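Local coordinates for putative oxidoreductase (Klebsiella pneumoniae subsp. pneumoniae MGH 78578, PDB 3E82), which probably acts as a nucleotide-dependent oxidoreductase of the Gfo/Idh/MocA family, its physiological substrate and reaction not being established, at residues B[324-329]-B[344-348]. Residues are numbered along the deposited sequence; the frame is centred on the assembly and turned at random.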
loop_
_atom_site.group_PDB
_atom_site.type_symbol
_atom_site.label_atom_id
_atom_site.label_comp_id
_atom_site.label_asym_id
_atom_site.label_seq_id
_atom_site.Cartn_x
_atom_site.Cartn_y
_atom_site.Cartn_z
ATOM N N LEU B 324 -12.799 -21.935 0.119
ATOM C CA LEU B 324 -13.902 -21.241 0.784
ATOM C C LEU B 324 -13.347 -20.031 1.562
ATOM O O LEU B 324 -13.976 -18.968 1.618
ATOM C CB LEU B 324 -14.614 -22.198 1.752
ATOM C CG LEU B 324 -15.849 -21.669 2.500
ATOM C CD1 LEU B 324 -17.022 -21.552 1.538
ATOM C CD2 LEU B 324 -16.214 -22.617 3.649
ATOM N N ALA B 325 -12.173 -20.207 2.164
ATOM C CA ALA B 325 -11.525 -19.146 2.928
ATOM C C ALA B 325 -11.183 -17.969 2.008
ATOM O O ALA B 325 -11.382 -16.823 2.369
ATOM C CB ALA B 325 -10.256 -19.683 3.589
ATOM N N VAL B 326 -10.665 -18.267 0.818
ATOM C CA VAL B 326 -10.325 -17.224 -0.154
ATOM C C VAL B 326 -11.597 -16.460 -0.512
ATOM O O VAL B 326 -11.606 -15.230 -0.565
ATOM C CB VAL B 326 -9.727 -17.834 -1.439
ATOM C CG1 VAL B 326 -9.668 -16.777 -2.554
ATOM C CG2 VAL B 326 -8.343 -18.389 -1.147
HETATM N N MSE B 327 -12.679 -17.201 -0.748
HETATM C CA MSE B 327 -13.948 -16.578 -1.102
HETATM C C MSE B 327 -14.411 -15.660 0.024
HETATM O O MSE B 327 -14.922 -14.574 -0.226
HETATM C CB MSE B 327 -15.018 -17.647 -1.381
HETATM C CG MSE B 327 -14.810 -18.417 -2.679
HETATM SE SE MSE B 327 -16.288 -19.658 -3.020
HETATM C CE MSE B 327 -17.743 -18.370 -2.965
ATOM N N ALA B 328 -14.212 -16.094 1.262
ATOM C CA ALA B 328 -14.623 -15.300 2.415
ATOM C C ALA B 328 -13.890 -13.960 2.445
ATOM O O ALA B 328 -14.500 -12.909 2.661
ATOM C CB ALA B 328 -14.360 -16.069 3.692
ATOM N N VAL B 329 -12.582 -14.003 2.219
ATOM C CA VAL B 329 -11.768 -12.785 2.211
ATOM C C VAL B 329 -12.168 -11.914 1.023
ATOM O O VAL B 329 -12.323 -10.698 1.139
ATOM C CB VAL B 329 -10.261 -13.130 2.095
ATOM C CG1 VAL B 329 -9.439 -11.853 1.945
ATOM C CG2 VAL B 329 -9.821 -13.927 3.327
ATOM N N THR B 344 -15.048 -8.818 9.088
ATOM C CA THR B 344 -14.500 -10.071 9.608
ATOM C C THR B 344 -14.929 -11.141 8.602
ATOM O O THR B 344 -15.746 -10.858 7.732
ATOM C CB THR B 344 -15.033 -10.381 11.034
ATOM O OG1 THR B 344 -16.458 -10.226 11.075
ATOM C CG2 THR B 344 -14.403 -9.434 12.049
ATOM N N LEU B 345 -14.384 -12.351 8.684
ATOM C CA LEU B 345 -14.745 -13.393 7.714
ATOM C C LEU B 345 -15.962 -14.222 8.120
ATOM O O LEU B 345 -16.134 -14.563 9.292
ATOM C CB LEU B 345 -13.561 -14.333 7.472
ATOM C CG LEU B 345 -12.195 -13.701 7.179
ATOM C CD1 LEU B 345 -11.205 -14.799 6.827
ATOM C CD2 LEU B 345 -12.308 -12.704 6.032
ATOM N N ASP B 346 -16.802 -14.556 7.144
ATOM C CA ASP B 346 -17.998 -15.342 7.419
ATOM C C ASP B 346 -17.736 -16.838 7.264
ATOM O O ASP B 346 -18.175 -17.461 6.295
ATOM C CB ASP B 346 -19.144 -14.907 6.501
ATOM C CG ASP B 346 -20.464 -15.574 6.858
ATOM O OD1 ASP B 346 -20.574 -16.130 7.977
ATOM O OD2 ASP B 346 -21.394 -15.532 6.020
ATOM N N LEU B 347 -17.007 -17.394 8.229
ATOM C CA LEU B 347 -16.657 -18.815 8.261
ATOM C C LEU B 347 -17.085 -19.357 9.625
ATOM O O LEU B 347 -16.965 -18.668 10.636
ATOM C CB LEU B 347 -15.144 -19.004 8.102
ATOM C CG LEU B 347 -14.442 -18.488 6.841
ATOM C CD1 LEU B 347 -12.915 -18.523 7.025
ATOM C CD2 LEU B 347 -14.858 -19.338 5.654
ATOM N N SER B 348 -17.583 -20.588 9.653
ATOM C CA SER B 348 -18.026 -21.202 10.895
ATOM C C SER B 348 -16.850 -21.627 11.776
ATOM O O SER B 348 -15.699 -21.633 11.342
ATOM C CB SER B 348 -18.890 -22.418 10.585
ATOM O OG SER B 348 -18.123 -23.426 9.958
HETATM O O HOH W 1 -16.577 -13.250 4.473
#
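Leu347 and Leu345 both close on the methyl group of Ala328, from directions roughly at right angles, a compact example of how a loop is fastened to a helix by alternate side chains. Leu347 CD2 lies 3.8 Å from Ala328 CB and 4.0 Å from CG of Leu324, one helical turn earlier; the Leu324 and Leu347 side chains overlap pointing oppositely. With Leu347 CG anti to the carbonyl carbon (chi1 -60°) and CD1 extended (chi2 168°), CD1 comes to Ala325 CB at 4.5 Å, leaving CD2 to face Ala328 and Leu324. Leu345, nearer the later end of 324-329, places CB 4.2 Å from Ala328 CB and sends both methyls to Val329, its CD1 reaching Val329 CG2 at 3.9 Å. Asp346, at the centre of an inverse gamma turn, separates the two leucines; a water donates to Ala328 O at 2.8 Å and accepts from Asp346 N at 3.0 Å. Helix 320-339 belongs to the C-terminal alpha/beta region, whereas Arg108, hydrogen-bonded to Asp346 O, sits on helix 104-116 of the NAD-binding Rossmann region, joining the loop to that part of the chain. Apolar contact therefore supplies the direct grip between helix and loop, and the water links two backbone polar groups that do not meet directly.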